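Local atomic coordinates of conserved hypothetical protein (PDB entry 2FB0), a protein that is of unknown function but belongs to the antibiotic biosynthesis monooxygenase family and is possibly an oxidoreductase. Residues Lys20-Ala25 and Thr43-Thr48; Thr29-Lys34 and Thr71-Gln76. All coordinates share one frame; numbering follows the deposited sequence. Where two conformers were deposited one is given.

Interaction 1 (Lys20-Ala25 and Thr43-Thr48); sequences KAIEAA and TFESST
The flat carboxylate of Glu-45 has the end of Ile-22 lying over one face. Ile-22 CD1 is 3.7 Å from Glu-45 CG and 3.8 Å from Glu-45 CD. Ile-22 CG2 lies over the same face, 3.9 Å from Glu-45 OE2. The two side chains cross at about a right angle. The oxygens are held elsewhere: OE1 by a salt bridge to Arg-18, OE2 by a hydrogen bond to Ser-47 OG of the second subunit. These ties should fix the turn of the carboxylate beneath the isoleucine.

Further along, Ala-25 CB packs against both branches of Thr-43, 3.4 Å from OG1 and 3.7 Å from CG2. Thr-43 OG1 lies beside the backbone N (chi1 -56°) and CG2 opposite that N, which turns both toward Ala-25. Thr-29 is the probable hydrogen-bond partner of the hydroxyl.

The axes of helix segment 20-25 and strand segment 43-46 approach to 9.1 Å, at 153° between their N-to-C directions. Helix 18-32 covers this strand of the ferredoxin-like sheet. Phe-53 on strand 52-59 touches Ile-22, Ala-25 and Thr-43, helix 72-84 packs against Ala-24 and Ala-25, and the strand pairs antiparallel with one of the second subunit.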
loop_
_atom_site.group_PDB
_atom_site.type_symbol
_atom_site.label_atom_id
_atom_site.label_comp_id
_atom_site.label_asym_id
_atom_site.label_seq_id
_atom_site.Cartn_x
_atom_site.Cartn_y
_atom_site.Cartn_z
ATOM N N LYS A 20 7.974 8.192 15.142
ATOM C CA LYS A 20 6.872 8.982 15.683
ATOM C C LYS A 20 5.724 9.072 14.683
ATOM O O LYS A 20 4.572 8.978 15.062
ATOM C CB LYS A 20 7.346 10.407 16.075
ATOM C CG LYS A 20 8.291 10.457 17.287
ATOM C CD LYS A 20 8.979 11.826 17.384
ATOM C CE LYS A 20 10.184 11.792 18.346
ATOM N NZ LYS A 20 10.876 13.123 18.344
ATOM N N ALA A 21 6.059 9.287 13.414
ATOM C CA ALA A 21 5.062 9.359 12.350
ATOM C C ALA A 21 4.325 8.006 12.147
ATOM O O ALA A 21 3.094 7.972 12.013
ATOM C CB ALA A 21 5.709 9.854 11.051
ATOM N N ILE A 22 5.085 6.910 12.160
ATOM C CA ILE A 22 4.512 5.559 12.066
ATOM C C ILE A 22 3.589 5.261 13.247
ATOM O O ILE A 22 2.490 4.737 13.056
ATOM C CB ILE A 22 5.621 4.456 11.897
ATOM C CG1 ILE A 22 6.313 4.620 10.539
ATOM C CG2 ILE A 22 5.025 3.018 12.051
ATOM C CD1 ILE A 22 7.625 3.855 10.393
ATOM N N GLU A 23 4.024 5.601 14.464
ATOM C CA GLU A 23 3.189 5.386 15.645
ATOM C C GLU A 23 1.892 6.180 15.550
ATOM O O GLU A 23 0.828 5.670 15.900
ATOM C CB GLU A 23 3.947 5.704 16.951
ATOM C CG GLU A 23 3.063 6.006 18.181
ATOM C CD GLU A 23 2.265 4.810 18.731
ATOM O OE1 GLU A 23 2.412 3.670 18.243
ATOM O OE2 GLU A 23 1.476 5.022 19.677
ATOM N N ALA A 24 1.977 7.419 15.069
ATOM C CA ALA A 24 0.772 8.250 14.908
ATOM C C ALA A 24 -0.186 7.621 13.884
ATOM O O ALA A 24 -1.399 7.621 14.083
ATOM C CB ALA A 24 1.131 9.686 14.506
ATOM N N ALA A 25 0.374 7.082 12.803
ATOM C CA ALA A 25 -0.413 6.364 11.793
ATOM C C ALA A 25 -1.037 5.094 12.381
ATOM O O ALA A 25 -2.203 4.806 12.139
ATOM C CB ALA A 25 0.436 6.043 10.580
ATOM N N THR A 43 -1.244 0.633 8.334
ATOM C CA THR A 43 0.004 1.342 8.082
ATOM C C THR A 43 1.049 0.339 7.609
ATOM O O THR A 43 1.190 -0.716 8.213
ATOM C CB THR A 43 0.456 2.038 9.388
ATOM O OG1 THR A 43 -0.605 2.897 9.831
ATOM C CG2 THR A 43 1.744 2.837 9.179
ATOM N N PHE A 44 1.756 0.670 6.524
ATOM C CA PHE A 44 2.754 -0.199 5.911
ATOM C C PHE A 44 4.054 0.573 5.700
ATOM O O PHE A 44 4.041 1.651 5.100
ATOM C CB PHE A 44 2.300 -0.668 4.518
ATOM C CG PHE A 44 1.065 -1.512 4.515
ATOM C CD1 PHE A 44 1.160 -2.910 4.493
ATOM C CD2 PHE A 44 -0.196 -0.923 4.497
ATOM C CE1 PHE A 44 0.006 -3.702 4.480
ATOM C CE2 PHE A 44 -1.354 -1.717 4.480
ATOM C CZ PHE A 44 -1.240 -3.113 4.470
ATOM N N GLU A 45 5.170 -0.007 6.117
ATOM C CA GLU A 45 6.488 0.594 5.919
ATOM C C GLU A 45 7.167 -0.005 4.693
ATOM O O GLU A 45 7.145 -1.227 4.500
ATOM C CB GLU A 45 7.365 0.310 7.134
ATOM C CG GLU A 45 6.791 0.826 8.430
ATOM C CD GLU A 45 7.420 0.175 9.653
ATOM O OE1 GLU A 45 8.662 0.024 9.683
ATOM O OE2 GLU A 45 6.664 -0.163 10.585
ATOM N N SER A 46 7.805 0.837 3.890
ATOM C CA SER A 46 8.559 0.342 2.750
ATOM C C SER A 46 9.701 -0.549 3.213
ATOM O O SER A 46 10.425 -0.214 4.164
ATOM C CB SER A 46 9.093 1.482 1.886
ATOM O OG SER A 46 10.012 1.003 0.926
ATOM N N SER A 47 9.824 -1.692 2.531
ATOM C CA SER A 47 10.873 -2.683 2.780
ATOM C C SER A 47 12.186 -2.271 2.116
ATOM O O SER A 47 13.232 -2.852 2.413
ATOM C CB SER A 47 10.446 -4.059 2.220
ATOM O OG SER A 47 9.346 -4.605 2.937
ATOM N N THR A 48 12.122 -1.299 1.201
ATOM C CA THR A 48 13.285 -0.892 0.415
ATOM C C THR A 48 13.763 0.550 0.674
ATOM O O THR A 48 14.930 0.864 0.420
ATOM C CB THR A 48 13.060 -1.077 -1.122
ATOM O OG1 THR A 48 12.100 -0.125 -1.605
ATOM C CG2 THR A 48 12.598 -2.518 -1.478
#

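Interaction 2 (Thr29-Lys34 and Thr71-Gln76); sequences TACSLK and TAHFAQ
Cys-31 lays its CB over one face of the His-73 imidazole. Cys-31 CB is 3.9 Å from the centroid of the His-73 ring and 25° off the ring normal, a CH-pi contact. It is offset toward the rim, and the ring atom nearest to Cys-31 CB is His-73 CD2 at 3.6 Å. The sulfur sits further back. Cys-31 SG is obliquely placed to the ring and touches His-73 CB at 3.9 Å instead.

The opposite face of the imidazole is covered from within its own segment. Thr-71 OG1 lies 3.3 Å above the plane of the His-73 ring, over its centre. The ring is therefore sandwiched between a methylene and a hydroxyl oxygen. His-73 takes the crowded position between its backbone N and carbonyl carbon (chi1 63°), which turns the ring back over Thr-71.

The topology is consistent with the dimeric alpha-beta barrel (ferredoxin-like) fold, in which two long helices lie on one face of an antiparallel sheet. Here the C-terminal part of helix 18-32 meets the first turn of helix 72-84. Thr-71 is the N-cap of the second helix: its OG1 accepts from Phe-74 N at 3.3 Å, with an N-H...O angle of 153°. The same hydroxyl also bonds His-68 O, so one oxygen makes two hydrogen bonds while lying over the ring.

Both ring nitrogens of His-73 have partners. NE2 bonds Glu-35 OE2, just after 29-34, and ND1 bonds O3 of a glycerol, probably from the crystallisation liquor. Glu-35 probably holds the ring's rotation, and the glycerol adds to this in the crystal. Ser-32 makes a looser approach, its CA 4.2 Å from His-73 NE2, while its hydroxyl bonds back to Leu-28 O within the helix.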
loop_
_atom_site.group_PDB
_atom_site.type_symbol
_atom_site.label_atom_id
_atom_site.label_comp_id
_atom_site.label_asym_id
_atom_site.label_seq_id
_atom_site.Cartn_x
_atom_site.Cartn_y
_atom_site.Cartn_z
ATOM N N THR A 29 -4.838 4.291 12.721
ATOM C CA THR A 29 -5.327 3.003 12.205
ATOM C C THR A 29 -6.312 2.356 13.201
ATOM O O THR A 29 -7.422 2.010 12.831
ATOM C CB THR A 29 -4.146 2.044 11.878
ATOM O OG1 THR A 29 -3.346 2.598 10.821
ATOM C CG2 THR A 29 -4.652 0.640 11.470
ATOM N N ALA A 30 -5.910 2.237 14.465
ATOM C CA ALA A 30 -6.798 1.687 15.502
ATOM C C ALA A 30 -8.096 2.487 15.642
ATOM O O ALA A 30 -9.166 1.902 15.790
ATOM C CB ALA A 30 -6.053 1.576 16.861
ATOM N N CYS A 31 -8.008 3.820 15.579
ATOM C CA CYS A 31 -9.190 4.681 15.687
ATOM C C CYS A 31 -10.142 4.530 14.494
ATOM O O CYS A 31 -11.357 4.404 14.668
ATOM C CB CYS A 31 -8.786 6.156 15.797
ATOM S SG CYS A 31 -8.008 6.613 17.337
ATOM N N SER A 32 -9.581 4.555 13.287
ATOM C CA SER A 32 -10.380 4.513 12.066
ATOM C C SER A 32 -11.107 3.173 11.899
ATOM O O SER A 32 -12.253 3.149 11.455
ATOM C CB SER A 32 -9.511 4.824 10.841
ATOM O OG SER A 32 -8.758 6.014 11.051
ATOM N N LEU A 33 -10.442 2.078 12.262
ATOM C CA LEU A 33 -11.052 0.735 12.215
ATOM C C LEU A 33 -12.313 0.561 13.075
ATOM O O LEU A 33 -13.108 -0.354 12.831
ATOM C CB LEU A 33 -10.033 -0.337 12.584
ATOM C CG LEU A 33 -8.970 -0.669 11.542
ATOM C CD1 LEU A 33 -7.954 -1.614 12.158
ATOM C CD2 LEU A 33 -9.587 -1.264 10.260
ATOM N N LYS A 34 -12.490 1.437 14.068
ATOM C CA LYS A 34 -13.691 1.436 14.905
ATOM C C LYS A 34 -14.856 2.115 14.200
ATOM O O LYS A 34 -15.994 2.009 14.647
ATOM C CB LYS A 34 -13.432 2.141 16.244
ATOM C CG LYS A 34 -12.511 1.395 17.181
ATOM C CD LYS A 34 -12.240 2.230 18.428
ATOM C CE LYS A 34 -11.285 1.518 19.383
ATOM N NZ LYS A 34 -11.004 2.369 20.581
ATOM N N THR A 71 -13.825 13.832 11.803
ATOM C CA THR A 71 -13.642 13.353 13.174
ATOM C C THR A 71 -12.447 14.015 13.867
ATOM O O THR A 71 -11.501 14.481 13.210
ATOM C CB THR A 71 -13.472 11.814 13.263
ATOM O OG1 THR A 71 -12.274 11.423 12.584
ATOM C CG2 THR A 71 -14.675 11.077 12.663
ATOM N N ALA A 72 -12.511 14.034 15.197
ATOM C CA ALA A 72 -11.443 14.532 16.055
ATOM C C ALA A 72 -10.163 13.710 15.914
ATOM O O ALA A 72 -9.071 14.286 15.810
ATOM C CB ALA A 72 -11.912 14.561 17.522
ATOM N N HIS A 73 -10.288 12.377 15.901
ATOM C CA HIS A 73 -9.109 11.514 15.749
ATOM C C HIS A 73 -8.379 11.724 14.411
ATOM O O HIS A 73 -7.146 11.701 14.373
ATOM C CB HIS A 73 -9.397 10.021 16.045
ATOM C CG HIS A 73 -10.385 9.367 15.115
ATOM N ND1 HIS A 73 -11.700 9.137 15.469
ATOM C CD2 HIS A 73 -10.237 8.847 13.870
ATOM C CE1 HIS A 73 -12.325 8.529 14.472
ATOM N NE2 HIS A 73 -11.460 8.342 13.490
ATOM N N PHE A 74 -9.136 11.955 13.335
ATOM C CA PHE A 74 -8.560 12.297 12.044
ATOM C C PHE A 74 -7.757 13.596 12.141
ATOM O O PHE A 74 -6.570 13.619 11.809
ATOM C CB PHE A 74 -9.638 12.429 10.966
ATOM C CG PHE A 74 -9.098 12.835 9.612
ATOM C CD1 PHE A 74 -9.095 14.174 9.218
ATOM C CD2 PHE A 74 -8.589 11.875 8.729
ATOM C CE1 PHE A 74 -8.596 14.556 7.963
ATOM C CE2 PHE A 74 -8.091 12.245 7.480
ATOM C CZ PHE A 74 -8.092 13.593 7.095
ATOM N N ALA A 75 -8.401 14.669 12.605
ATOM C CA ALA A 75 -7.715 15.963 12.758
ATOM C C ALA A 75 -6.464 15.854 13.641
ATOM O O ALA A 75 -5.409 16.385 13.297
ATOM C CB ALA A 75 -8.678 17.028 13.292
ATOM N N GLN A 76 -6.583 15.132 14.750
ATOM C CA GLN A 76 -5.491 14.972 15.708
ATOM C C GLN A 76 -4.285 14.266 15.071
ATOM O O GLN A 76 -3.184 14.821 15.026
ATOM C CB GLN A 76 -6.003 14.229 16.954
ATOM C CG GLN A 76 -4.948 13.729 17.957
ATOM C CD GLN A 76 -5.565 12.919 19.119
ATOM O OE1 GLN A 76 -6.776 12.658 19.146
ATOM N NE2 GLN A 76 -4.725 12.514 20.076
#

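How the interactions relate
Interactions 1 and 2 both use helix 18-32, and their centres are about 16 Å apart. Interaction 1 sets its N-terminal half on strand 38-46. Interaction 2 joins its C-terminal end to the start of helix 72-84. Along the chain the segments alternate: 20-25, 29-34, 43-48, then 71-76. The two contacts meet at Thr-29 and Thr-43, whose OG1 atoms are 2.9 Å apart, a probable hydrogen bond. Together they tie one helix to the sheet beneath it and to the helix beside it. Interaction 1 also borders the second subunit, where the sheet continues, whereas no other chain of the assembly touches the segments of interaction 2.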